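PDB 2WMF: fucolectin-related protein from Streptococcus pneumoniae, which probably hydrolyses blood-group carbohydrate antigens of the host, as a family 98 glycoside hydrolase. Local coordinates for residues A[57-62]-A[111-116]; A[75-80]-A[145-150]; A[222-227]-A[351-356]; A[344-349]-A[374-379]. All coordinates share one frame; numbering follows the deposited sequence.

Interaction 1: A[57-62]-A[111-116]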
loop_
_atom_site.group_PDB
_atom_site.type_symbol
_atom_site.label_atom_id
_atom_site.label_comp_id
_atom_site.label_asym_id
_atom_site.label_seq_id
_atom_site.Cartn_x
_atom_site.Cartn_y
_atom_site.Cartn_z
ATOM N N ASN A 57 18.574 1.167 14.645
ATOM C CA ASN A 57 18.863 1.640 13.313
ATOM C C ASN A 57 19.625 2.963 13.320
ATOM O O ASN A 57 19.665 3.696 14.318
ATOM C CB ASN A 57 17.524 1.764 12.551
ATOM C CG ASN A 57 16.870 0.409 12.272
ATOM O OD1 ASN A 57 17.565 -0.600 12.182
ATOM N ND2 ASN A 57 15.545 0.393 12.071
ATOM N N THR A 58 20.224 3.255 12.167
ATOM C CA THR A 58 20.852 4.562 11.900
ATOM C C THR A 58 20.327 5.154 10.581
ATOM O O THR A 58 19.863 4.423 9.733
ATOM C CB THR A 58 22.407 4.451 11.812
ATOM O OG1 THR A 58 22.833 3.638 10.686
ATOM C CG2 THR A 58 22.951 3.900 13.106
ATOM N N LEU A 59 20.461 6.472 10.397
ATOM C CA LEU A 59 20.098 7.101 9.128
ATOM C C LEU A 59 20.952 6.574 7.980
ATOM O O LEU A 59 20.427 6.244 6.893
ATOM C CB LEU A 59 20.185 8.624 9.253
ATOM C CG LEU A 59 19.689 9.433 8.068
ATOM C CD1 LEU A 59 18.236 9.127 7.752
ATOM C CD2 LEU A 59 19.867 10.924 8.401
ATOM N N LYS A 60 22.288 6.511 8.185
ATOM C CA LYS A 60 23.178 5.989 7.168
ATOM C C LYS A 60 22.765 4.555 6.772
ATOM O O LYS A 60 22.695 4.213 5.594
ATOM C CB LYS A 60 24.634 6.037 7.674
ATOM C CG LYS A 60 25.639 5.529 6.697
ATOM C CD LYS A 60 27.056 5.996 7.138
ATOM C CE LYS A 60 28.089 5.563 6.151
ATOM N NZ LYS A 60 28.323 4.093 6.227
ATOM N N GLY A 61 22.442 3.728 7.761
ATOM C CA GLY A 61 22.032 2.353 7.490
ATOM C C GLY A 61 20.710 2.248 6.738
ATOM O O GLY A 61 20.541 1.354 5.895
ATOM N N ALA A 62 19.796 3.144 7.057
ATOM C CA ALA A 62 18.492 3.185 6.379
ATOM C C ALA A 62 18.697 3.443 4.886
ATOM O O ALA A 62 18.069 2.809 4.039
ATOM C CB ALA A 62 17.597 4.260 6.977
ATOM N N LEU A 111 24.700 13.698 4.499
ATOM C CA LEU A 111 24.694 12.475 3.692
ATOM C C LEU A 111 23.866 12.520 2.398
ATOM O O LEU A 111 23.807 11.531 1.643
ATOM C CB LEU A 111 24.211 11.305 4.566
ATOM C CG LEU A 111 25.067 10.951 5.805
ATOM C CD1 LEU A 111 24.387 9.887 6.694
ATOM C CD2 LEU A 111 26.458 10.479 5.379
ATOM N N ASN A 112 23.282 13.676 2.117
ATOM C CA ASN A 112 22.375 13.868 0.977
ATOM C C ASN A 112 21.218 12.878 0.893
ATOM O O ASN A 112 20.824 12.426 -0.176
ATOM C CB ASN A 112 23.104 14.001 -0.367
ATOM C CG ASN A 112 23.117 15.413 -0.810
ATOM O OD1 ASN A 112 22.088 15.951 -1.278
ATOM N ND2 ASN A 112 24.232 16.085 -0.561
ATOM N N ILE A 113 20.641 12.618 2.047
ATOM C CA ILE A 113 19.518 11.643 2.133
ATOM C C ILE A 113 18.191 12.409 2.145
ATOM O O ILE A 113 17.990 13.217 3.047
ATOM C CB ILE A 113 19.591 10.839 3.422
ATOM C CG1 ILE A 113 20.872 9.994 3.445
ATOM C CG2 ILE A 113 18.294 9.935 3.598
ATOM C CD1 ILE A 113 21.150 9.367 4.798
ATOM N N PRO A 114 17.279 12.136 1.189
ATOM C CA PRO A 114 15.969 12.835 1.182
ATOM C C PRO A 114 15.095 12.383 2.363
ATOM O O PRO A 114 14.961 11.180 2.594
ATOM C CB PRO A 114 15.349 12.437 -0.162
ATOM C CG PRO A 114 15.976 11.151 -0.528
ATOM C CD PRO A 114 17.395 11.188 0.056
ATOM N N VAL A 115 14.549 13.339 3.097
ATOM C CA VAL A 115 13.730 13.047 4.244
ATOM C C VAL A 115 12.402 13.799 4.281
ATOM O O VAL A 115 12.255 14.885 3.708
ATOM C CB VAL A 115 14.507 13.278 5.568
ATOM C CG1 VAL A 115 15.756 12.370 5.666
ATOM C CG2 VAL A 115 14.860 14.784 5.752
ATOM N N PHE A 116 11.430 13.176 4.975
ATOM C CA PHE A 116 10.165 13.794 5.362
ATOM C C PHE A 116 10.024 13.688 6.891
ATOM O O PHE A 116 10.353 12.665 7.435
ATOM C CB PHE A 116 8.985 13.001 4.744
ATOM C CG PHE A 116 8.820 13.203 3.255
ATOM C CD1 PHE A 116 7.826 14.015 2.764
ATOM C CD2 PHE A 116 9.637 12.521 2.361
ATOM C CE1 PHE A 116 7.652 14.188 1.383
ATOM C CE2 PHE A 116 9.481 12.689 0.956
ATOM C CZ PHE A 116 8.498 13.545 0.489
#
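L59 and I113 meet tip to tip, and this pair forms the tight half of the contact between the first turn of helix 59-64 and the passage that leads from helix 95-111 into strand 115-121 of the barrel. The CD1 methyl of I113 points into the fork of the leucine: CG of L59 lies 3.6 Å from CD1 of I113, nearer than either leucine methyl. The same isoleucine methyl also packs 3.8 Å from the carbonyl O of L59, so it touches the helix backbone as well as the side chain. With CG turned anti to the backbone N (chi1 -173°), L59 brings its branch point to this methyl. I76 of strand 74-79 touches both residues, while A108 and L44 close in on L59 from helix 95-111 and strand 39-45.

The other half is looser and faces solvent. CB of K60 rests 4.0 Å from CD1 of L111, and the rest of the lysine turns away. Its chain runs extended and bends only at its end (chi4 -72°), where NZ forms a salt bridge with E64, one turn further along the helix. Two local motifs shape the backbones here. T58 is the N-cap of helix 59-64, its OG1 accepting from G61 N at 3.0 Å, and N112 ends helix 95-111 in a Schellman motif.

No hydrogen bond joins the segments. Their cohesion is therefore that of aliphatic groups, close at the buried pair, whereas the charge on the solvent side is paired within its own helix.

Interaction 2: A[75-80]-A[145-150]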
loop_
_atom_site.group_PDB
_atom_site.type_symbol
_atom_site.label_atom_id
_atom_site.label_comp_id
_atom_site.label_asym_id
_atom_site.label_seq_id
_atom_site.Cartn_x
_atom_site.Cartn_y
_atom_site.Cartn_z
ATOM N N ALA A 75 12.627 7.875 -0.142
ATOM C CA ALA A 75 12.956 8.812 0.889
ATOM C C ALA A 75 12.770 8.146 2.242
ATOM O O ALA A 75 12.090 7.118 2.355
ATOM C CB ALA A 75 12.099 10.063 0.804
ATOM N N ILE A 76 13.348 8.769 3.240
ATOM C CA ILE A 76 13.285 8.319 4.615
ATOM C C ILE A 76 12.335 9.198 5.436
ATOM O O ILE A 76 12.427 10.444 5.445
ATOM C CB ILE A 76 14.683 8.315 5.281
ATOM C CG1 ILE A 76 15.660 7.443 4.472
ATOM C CG2 ILE A 76 14.581 7.851 6.737
ATOM C CD1 ILE A 76 15.223 5.976 4.286
ATOM N N GLU A 77 11.405 8.545 6.122
ATOM C CA GLU A 77 10.475 9.233 7.038
ATOM C C GLU A 77 11.140 9.290 8.423
ATOM O O GLU A 77 11.761 8.321 8.860
ATOM C CB GLU A 77 9.141 8.463 7.153
ATOM C CG GLU A 77 8.340 8.861 8.415
ATOM C CD GLU A 77 7.158 7.980 8.733
ATOM O OE1 GLU A 77 6.430 7.597 7.817
ATOM O OE2 GLU A 77 6.903 7.695 9.948
ATOM N N LEU A 78 11.074 10.466 9.042
ATOM C CA LEU A 78 11.616 10.690 10.362
ATOM C C LEU A 78 10.477 10.979 11.306
ATOM O O LEU A 78 9.877 12.014 11.240
ATOM C CB LEU A 78 12.614 11.855 10.360
ATOM C CG LEU A 78 13.928 11.595 9.592
ATOM C CD1 LEU A 78 14.670 12.959 9.401
ATOM C CD2 LEU A 78 14.851 10.601 10.307
ATOM N N HIS A 79 10.191 10.017 12.188
ATOM C CA HIS A 79 9.102 10.090 13.145
ATOM C C HIS A 79 9.708 10.283 14.549
ATOM O O HIS A 79 10.484 9.453 15.000
ATOM C CB HIS A 79 8.260 8.787 13.129
ATOM C CG HIS A 79 6.926 8.922 13.811
ATOM N ND1 HIS A 79 6.740 9.630 14.987
ATOM C CD2 HIS A 79 5.707 8.441 13.467
ATOM C CE1 HIS A 79 5.452 9.585 15.313
ATOM N NE2 HIS A 79 4.804 8.885 14.399
ATOM N N PRO A 80 9.363 11.388 15.222
ATOM C CA PRO A 80 10.037 11.668 16.485
ATOM C C PRO A 80 9.728 10.643 17.575
ATOM O O PRO A 80 10.547 10.458 18.475
ATOM C CB PRO A 80 9.537 13.078 16.855
ATOM C CG PRO A 80 8.200 13.214 16.141
ATOM C CD PRO A 80 8.374 12.430 14.863
ATOM N N GLY A 145 9.449 17.374 2.599
ATOM C CA GLY A 145 8.065 17.537 3.015
ATOM C C GLY A 145 7.824 17.030 4.413
ATOM O O GLY A 145 8.758 16.739 5.175
ATOM N N VAL A 146 6.537 16.912 4.741
ATOM C CA VAL A 146 6.120 16.539 6.091
ATOM C C VAL A 146 4.912 15.593 6.022
ATOM O O VAL A 146 4.217 15.551 5.015
ATOM C CB VAL A 146 5.783 17.755 6.974
ATOM C CG1 VAL A 146 7.026 18.634 7.102
ATOM C CG2 VAL A 146 4.575 18.562 6.450
ATOM N N LEU A 147 4.664 14.906 7.130
ATOM C CA LEU A 147 3.576 13.943 7.259
ATOM C C LEU A 147 2.673 14.255 8.454
ATOM O O LEU A 147 3.149 14.691 9.521
ATOM C CB LEU A 147 4.118 12.549 7.449
ATOM C CG LEU A 147 4.883 11.954 6.263
ATOM C CD1 LEU A 147 6.342 11.682 6.610
ATOM C CD2 LEU A 147 4.129 10.700 5.743
ATOM N N ASN A 148 1.372 14.030 8.221
ATOM C CA ASN A 148 0.364 13.956 9.252
ATOM C C ASN A 148 -0.125 12.508 9.207
ATOM O O ASN A 148 -0.559 12.025 8.150
ATOM C CB ASN A 148 -0.774 14.899 8.902
ATOM C CG ASN A 148 -1.914 14.896 9.910
ATOM O OD1 ASN A 148 -1.889 14.156 10.893
ATOM N ND2 ASN A 148 -2.917 15.752 9.676
ATOM N N ILE A 149 -0.071 11.832 10.340
ATOM C CA ILE A 149 -0.391 10.404 10.406
ATOM C C ILE A 149 -1.335 10.104 11.553
ATOM O O ILE A 149 -1.010 10.427 12.678
ATOM C CB ILE A 149 0.918 9.548 10.593
ATOM C CG1 ILE A 149 1.919 9.787 9.462
ATOM C CG2 ILE A 149 0.584 8.031 10.612
ATOM C CD1 ILE A 149 3.222 8.969 9.573
ATOM N N GLU A 150 -2.491 9.497 11.243
ATOM C CA GLU A 150 -3.346 8.787 12.223
ATOM C C GLU A 150 -4.105 9.690 13.200
ATOM O O GLU A 150 -3.574 10.083 14.222
ATOM C CB GLU A 150 -2.571 7.763 13.050
ATOM C CG GLU A 150 -3.473 6.890 13.906
ATOM C CD GLU A 150 -2.642 5.925 14.764
ATOM O OE1 GLU A 150 -1.786 5.162 14.222
ATOM O OE2 GLU A 150 -2.809 5.979 16.008
#
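E77 crosses the side chain of L147 at about a right angle and meets that of I149 coming from the opposite direction, and these three buried residues make the contact. Strands 74-79 and 143-149 are not direct neighbours: strand 115-121 runs between them, and CA of E77 stays 8.4 Å from CA of L147. The gap is bridged by side chains alone. The glutamate leaves its backbone N on the far side (chi1 161°) and continues extended, which carries the carboxylate past L147 to I149. On the way, its aliphatic part packs against the leucine, CG of E77 lying 3.9 Å from CD1 of L147. Further out, CD1 of I149 sits 3.9 Å from both OE1 and OE2 of E77, an apolar methyl set evenly against the two oxygens. One carboxylate oxygen, OE1, is hydrogen-bonded to ND2 of N291 in strand 289-293, two places round the barrel from strand 74-79. V118 of the intervening strand also touches E77, and F116 touches L147. A glutamate thus lies among aliphatic side chains. Such inward-facing residues from non-adjacent parallel strands are typical of the core of a (beta/alpha)8, or TIM, barrel.

Interaction 3: A[222-227]-A[351-356]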
loop_
_atom_site.group_PDB
_atom_site.type_symbol
_atom_site.label_atom_id
_atom_site.label_comp_id
_atom_site.label_asym_id
_atom_site.label_seq_id
_atom_site.Cartn_x
_atom_site.Cartn_y
_atom_site.Cartn_z
ATOM N N THR A 222 -12.477 3.433 2.045
ATOM C CA THR A 222 -11.391 4.375 2.194
ATOM C C THR A 222 -10.631 4.466 0.865
ATOM O O THR A 222 -10.278 5.563 0.420
ATOM C CB THR A 222 -10.446 4.053 3.385
ATOM O OG1 THR A 222 -11.179 4.126 4.628
ATOM C CG2 THR A 222 -9.223 5.034 3.463
ATOM N N ASP A 223 -10.339 3.325 0.264
ATOM C CA ASP A 223 -9.720 3.303 -1.069
ATOM C C ASP A 223 -10.553 4.112 -2.069
ATOM O O ASP A 223 -9.989 4.828 -2.924
ATOM C CB ASP A 223 -9.546 1.902 -1.581
ATOM C CG ASP A 223 -8.328 1.170 -1.000
ATOM O OD1 ASP A 223 -7.503 1.786 -0.326
ATOM O OD2 ASP A 223 -8.181 -0.053 -1.290
ATOM N N SER A 224 -11.871 3.963 -2.026
ATOM C CA SER A 224 -12.772 4.633 -2.982
ATOM C C SER A 224 -12.721 6.154 -2.806
ATOM O O SER A 224 -12.705 6.941 -3.794
ATOM C CB SER A 224 -14.215 4.136 -2.842
ATOM O OG SER A 224 -14.345 2.808 -3.323
ATOM N N ILE A 225 -12.778 6.605 -1.562
ATOM C CA ILE A 225 -12.830 8.033 -1.254
ATOM C C ILE A 225 -11.477 8.693 -1.508
ATOM O O ILE A 225 -11.394 9.785 -2.079
ATOM C CB ILE A 225 -13.253 8.260 0.237
ATOM C CG1 ILE A 225 -14.700 7.877 0.439
ATOM C CG2 ILE A 225 -13.038 9.710 0.669
ATOM C CD1 ILE A 225 -15.113 7.861 1.946
ATOM N N VAL A 226 -10.413 8.054 -1.044
ATOM C CA VAL A 226 -9.072 8.646 -1.175
ATOM C C VAL A 226 -8.671 8.703 -2.662
ATOM O O VAL A 226 -8.198 9.752 -3.146
ATOM C CB VAL A 226 -8.038 7.994 -0.259
ATOM C CG1 VAL A 226 -6.590 8.483 -0.573
ATOM C CG2 VAL A 226 -8.430 8.206 1.262
ATOM N N SER A 227 -8.834 7.603 -3.384
ATOM C CA SER A 227 -8.544 7.644 -4.814
ATOM C C SER A 227 -9.546 8.610 -5.511
ATOM O O SER A 227 -9.194 9.332 -6.472
ATOM C CB SER A 227 -8.525 6.248 -5.438
ATOM O OG SER A 227 -9.796 5.694 -5.635
ATOM N N GLY A 351 -23.265 -2.049 4.045
ATOM C CA GLY A 351 -23.009 -3.026 2.947
ATOM C C GLY A 351 -22.734 -2.807 1.491
ATOM O O GLY A 351 -22.929 -3.742 0.685
ATOM N N PHE A 352 -22.267 -1.621 1.130
ATOM C CA PHE A 352 -22.177 -1.295 -0.277
ATOM C C PHE A 352 -21.319 -2.297 -1.056
ATOM O O PHE A 352 -21.653 -2.625 -2.183
ATOM C CB PHE A 352 -21.644 0.132 -0.488
ATOM C CG PHE A 352 -21.626 0.557 -1.939
ATOM C CD1 PHE A 352 -22.809 0.957 -2.602
ATOM C CD2 PHE A 352 -20.451 0.540 -2.653
ATOM C CE1 PHE A 352 -22.768 1.341 -3.936
ATOM C CE2 PHE A 352 -20.411 0.904 -3.972
ATOM C CZ PHE A 352 -21.559 1.324 -4.627
ATOM N N TYR A 353 -20.168 -2.696 -0.498
ATOM C CA TYR A 353 -19.222 -3.469 -1.287
ATOM C C TYR A 353 -19.525 -4.981 -1.298
ATOM O O TYR A 353 -18.954 -5.748 -2.100
ATOM C CB TYR A 353 -17.797 -3.196 -0.800
ATOM C CG TYR A 353 -17.427 -1.733 -0.990
ATOM C CD1 TYR A 353 -16.947 -1.281 -2.215
ATOM C CD2 TYR A 353 -17.595 -0.800 0.022
ATOM C CE1 TYR A 353 -16.617 0.051 -2.411
ATOM C CE2 TYR A 353 -17.289 0.548 -0.175
ATOM C CZ TYR A 353 -16.824 0.967 -1.394
ATOM O OH TYR A 353 -16.492 2.286 -1.559
ATOM N N GLN A 354 -20.465 -5.398 -0.460
ATOM C CA GLN A 354 -20.928 -6.816 -0.456
ATOM C C GLN A 354 -21.556 -7.166 -1.801
ATOM O O GLN A 354 -22.264 -6.351 -2.427
ATOM C CB GLN A 354 -21.953 -6.997 0.637
ATOM C CG GLN A 354 -21.427 -6.744 2.006
ATOM C CD GLN A 354 -20.722 -7.930 2.593
ATOM O OE1 GLN A 354 -20.762 -9.040 2.047
ATOM N NE2 GLN A 354 -20.082 -7.715 3.738
ATOM N N GLY A 355 -21.283 -8.361 -2.295
ATOM C CA GLY A 355 -21.741 -8.724 -3.626
ATOM C C GLY A 355 -21.038 -8.146 -4.807
ATOM O O GLY A 355 -21.241 -8.600 -5.927
ATOM N N LEU A 356 -20.201 -7.135 -4.565
ATOM C CA LEU A 356 -19.430 -6.503 -5.622
ATOM C C LEU A 356 -18.013 -6.954 -5.543
ATOM O O LEU A 356 -17.568 -7.776 -6.361
ATOM C CB LEU A 356 -19.511 -4.943 -5.573
ATOM C CG LEU A 356 -20.841 -4.355 -5.944
ATOM C CD1 LEU A 356 -20.865 -2.852 -5.568
ATOM C CD2 LEU A 356 -21.140 -4.665 -7.434
#
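Y353 reaches S224 on helix 219-231, one of the outer helices of the (beta/alpha)8 barrel, from a type I beta turn that spans G351 to Q354. G351 opens the turn, its O accepting from N of Q354 at 3.2 Å. F352 follows and turns its ring so that an edge lies on the tyrosine: CD2 of F352 stands 3.7 Å above the plane of the Y353 ring, over its centre. Y353 itself points its side chain at the helix, and Y357 meets its ring edge-to-face. Q354 closes the turn; its O and that of F352 are both hydrogen-bonded to NZ of K406. G355 then takes a left-handed conformation (phi 75°), and N of L356 bonds back to O of Y353 at 3.1 Å. Within 351-356, Y353 makes the contact with the helix; Y357, just beyond, also touches S224. S224 also bonds to O of L374, so its hydroxyl links the loop, the helix and the segment entering strand 376-377. OG of S224 lies at the edge of the tyrosine ring, near its plane, and OH of Y353 donates to it at 2.8 Å.

Interaction 4: A[344-349]-A[374-379]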
loop_
_atom_site.group_PDB
_atom_site.type_symbol
_atom_site.label_atom_id
_atom_site.label_comp_id
_atom_site.label_asym_id
_atom_site.label_seq_id
_atom_site.Cartn_x
_atom_site.Cartn_y
_atom_site.Cartn_z
ATOM N N GLY A 344 -26.547 11.701 0.235
ATOM C CA GLY A 344 -26.319 10.700 1.260
ATOM C C GLY A 344 -24.972 10.055 1.051
ATOM O O GLY A 344 -24.601 9.802 -0.081
ATOM N N ARG A 345 -24.263 9.749 2.133
ATOM C CA ARG A 345 -22.833 9.454 2.072
ATOM C C ARG A 345 -22.547 7.964 2.187
ATOM O O ARG A 345 -23.315 7.198 2.787
ATOM C CB ARG A 345 -22.062 10.222 3.147
ATOM C CG ARG A 345 -22.232 11.727 3.020
ATOM C CD ARG A 345 -22.116 12.503 4.315
ATOM N NE ARG A 345 -22.531 13.873 4.044
ATOM C CZ ARG A 345 -23.796 14.293 3.941
ATOM N NH1 ARG A 345 -24.810 13.462 4.179
ATOM N NH2 ARG A 345 -24.050 15.538 3.565
ATOM N N ILE A 346 -21.440 7.557 1.586
ATOM C CA ILE A 346 -21.031 6.146 1.613
ATOM C C ILE A 346 -20.828 5.651 3.073
ATOM O O ILE A 346 -21.017 4.456 3.369
ATOM C CB ILE A 346 -19.770 5.901 0.728
ATOM C CG1 ILE A 346 -19.605 4.399 0.468
ATOM C CG2 ILE A 346 -18.476 6.521 1.339
ATOM C CD1 ILE A 346 -20.681 3.820 -0.390
ATOM N N SER A 347 -20.501 6.567 3.992
ATOM C CA SER A 347 -20.399 6.201 5.449
ATOM C C SER A 347 -21.706 5.682 6.031
ATOM O O SER A 347 -21.707 5.059 7.101
ATOM C CB SER A 347 -19.937 7.406 6.284
ATOM O OG SER A 347 -20.746 8.523 6.034
ATOM N N SER A 348 -22.819 5.980 5.363
ATOM C CA SER A 348 -24.130 5.468 5.787
ATOM C C SER A 348 -24.606 4.232 5.004
ATOM O O SER A 348 -25.761 3.813 5.180
ATOM C CB SER A 348 -25.174 6.566 5.693
ATOM O OG SER A 348 -25.476 6.771 4.332
ATOM N N LEU A 349 -23.774 3.688 4.123
ATOM C CA LEU A 349 -24.090 2.457 3.369
ATOM C C LEU A 349 -23.099 1.328 3.706
ATOM O O LEU A 349 -22.228 0.938 2.917
ATOM C CB LEU A 349 -24.041 2.749 1.870
ATOM C CG LEU A 349 -25.163 3.592 1.302
ATOM C CD1 LEU A 349 -24.890 3.772 -0.187
ATOM C CD2 LEU A 349 -26.546 2.939 1.554
ATOM N N LEU A 374 -14.165 1.242 -7.232
ATOM C CA LEU A 374 -15.262 2.133 -7.651
ATOM C C LEU A 374 -15.047 3.512 -6.962
ATOM O O LEU A 374 -14.975 3.588 -5.735
ATOM C CB LEU A 374 -16.608 1.541 -7.248
ATOM C CG LEU A 374 -17.231 0.532 -8.187
ATOM C CD1 LEU A 374 -18.417 -0.190 -7.532
ATOM C CD2 LEU A 374 -17.714 1.284 -9.471
ATOM N N PRO A 375 -14.822 4.587 -7.730
ATOM C CA PRO A 375 -14.609 5.890 -7.081
ATOM C C PRO A 375 -15.829 6.394 -6.305
ATOM O O PRO A 375 -16.992 6.272 -6.780
ATOM C CB PRO A 375 -14.307 6.825 -8.273
ATOM C CG PRO A 375 -13.858 5.916 -9.382
ATOM C CD PRO A 375 -14.732 4.704 -9.202
ATOM N N VAL A 376 -15.557 6.930 -5.113
ATOM C CA VAL A 376 -16.519 7.705 -4.368
ATOM C C VAL A 376 -16.103 9.155 -4.475
ATOM O O VAL A 376 -14.950 9.491 -4.178
ATOM C CB VAL A 376 -16.638 7.257 -2.878
ATOM C CG1 VAL A 376 -17.400 8.322 -2.056
ATOM C CG2 VAL A 376 -17.346 5.947 -2.791
ATOM N N ILE A 377 -17.028 9.983 -4.959
ATOM C CA ILE A 377 -16.769 11.407 -5.104
ATOM C C ILE A 377 -17.422 12.162 -3.925
ATOM O O ILE A 377 -18.582 11.960 -3.592
ATOM C CB ILE A 377 -17.308 11.951 -6.454
ATOM C CG1 ILE A 377 -16.848 11.079 -7.652
ATOM C CG2 ILE A 377 -16.847 13.450 -6.652
ATOM C CD1 ILE A 377 -15.313 10.954 -7.777
ATOM N N HIS A 378 -16.658 13.065 -3.335
ATOM C CA HIS A 378 -17.074 13.797 -2.134
ATOM C C HIS A 378 -18.210 14.783 -2.445
ATOM O O HIS A 378 -18.335 15.302 -3.582
ATOM C CB HIS A 378 -15.854 14.530 -1.592
ATOM C CG HIS A 378 -16.030 15.066 -0.209
ATOM N ND1 HIS A 378 -16.564 16.314 0.043
ATOM C CD2 HIS A 378 -15.678 14.541 0.991
ATOM C CE1 HIS A 378 -16.559 16.521 1.357
ATOM N NE2 HIS A 378 -16.007 15.460 1.954
ATOM N N GLU A 379 -19.043 15.060 -1.444
ATOM C CA GLU A 379 -20.175 15.963 -1.606
ATOM C C GLU A 379 -19.824 17.389 -2.037
ATOM O O GLU A 379 -20.680 18.075 -2.600
ATOM C CB GLU A 379 -20.973 16.031 -0.288
ATOM C CG GLU A 379 -20.253 16.693 0.848
ATOM C CD GLU A 379 -20.789 16.268 2.203
ATOM O OE1 GLU A 379 -21.634 17.039 2.731
ATOM O OE2 GLU A 379 -20.372 15.214 2.718
#
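The backbones of R345 and I346 run beside those of E379 and V376 without bonding to them, CA of R345 being 7.9 Å from CA of E379 and CA of I346 7.7 Å from CA of V376. A short 3-10 turn, 346-348, thus packs against strand 376-377, an outermost strand of a three-stranded parallel sheet. S348, at the end of the turn, ties back to the residue before it, its N and OG both bonding to O of R345, OG at 2.7 Å. On the buried side, CG2 of I346 touches CG1 of V376 at 4.0 Å, and I225 of helix 219-231 packs against both, so the pair belongs to an apolar layer between barrel helix and sheet.

At the partly exposed end the chemistry changes to charge. R345 stretches from CG to NE toward E379, which holds its own CG in the crowded position between backbone N and carbonyl carbon (chi1 68°) and then extends. The arginine grips the carboxylate side-on with two nitrogens, one for each oxygen, which restrains both groups from turning. The match is not flat, for the two planes lie 55° apart and each oxygen is met from above the carboxylate plane. NE of R345 donates to OE2 of E379 at 2.9 Å, slightly tilted from the guanidinium plane. The second bond is straighter: NH2 of R345 donates to OE1 of E379 at 3.0 Å and 167°, with that oxygen in the guanidinium plane.

Interactions 1 and 2 share the barrel sheet, where F116 bonds by its backbone to I76 and L78 and packs on L147. Interaction 2 lies in the barrel interior and sets a carboxylate among aliphatic groups; interaction 1 lies at the outer layer, apolar and partly open to solvent. About 37 to 40 Å from interaction 1, centre to centre, interactions 3 and 4 form a second cluster with centres 9 Å apart, joined through S224, I225, L374 and V376. Interaction 3 ties loop 351-356 to barrel helix 219-231 by a buried hydroxyl pair. Interaction 4, further out, joins two C-terminal-family segments to each other by a salt bridge and an apolar pair, which meets that helix through I225.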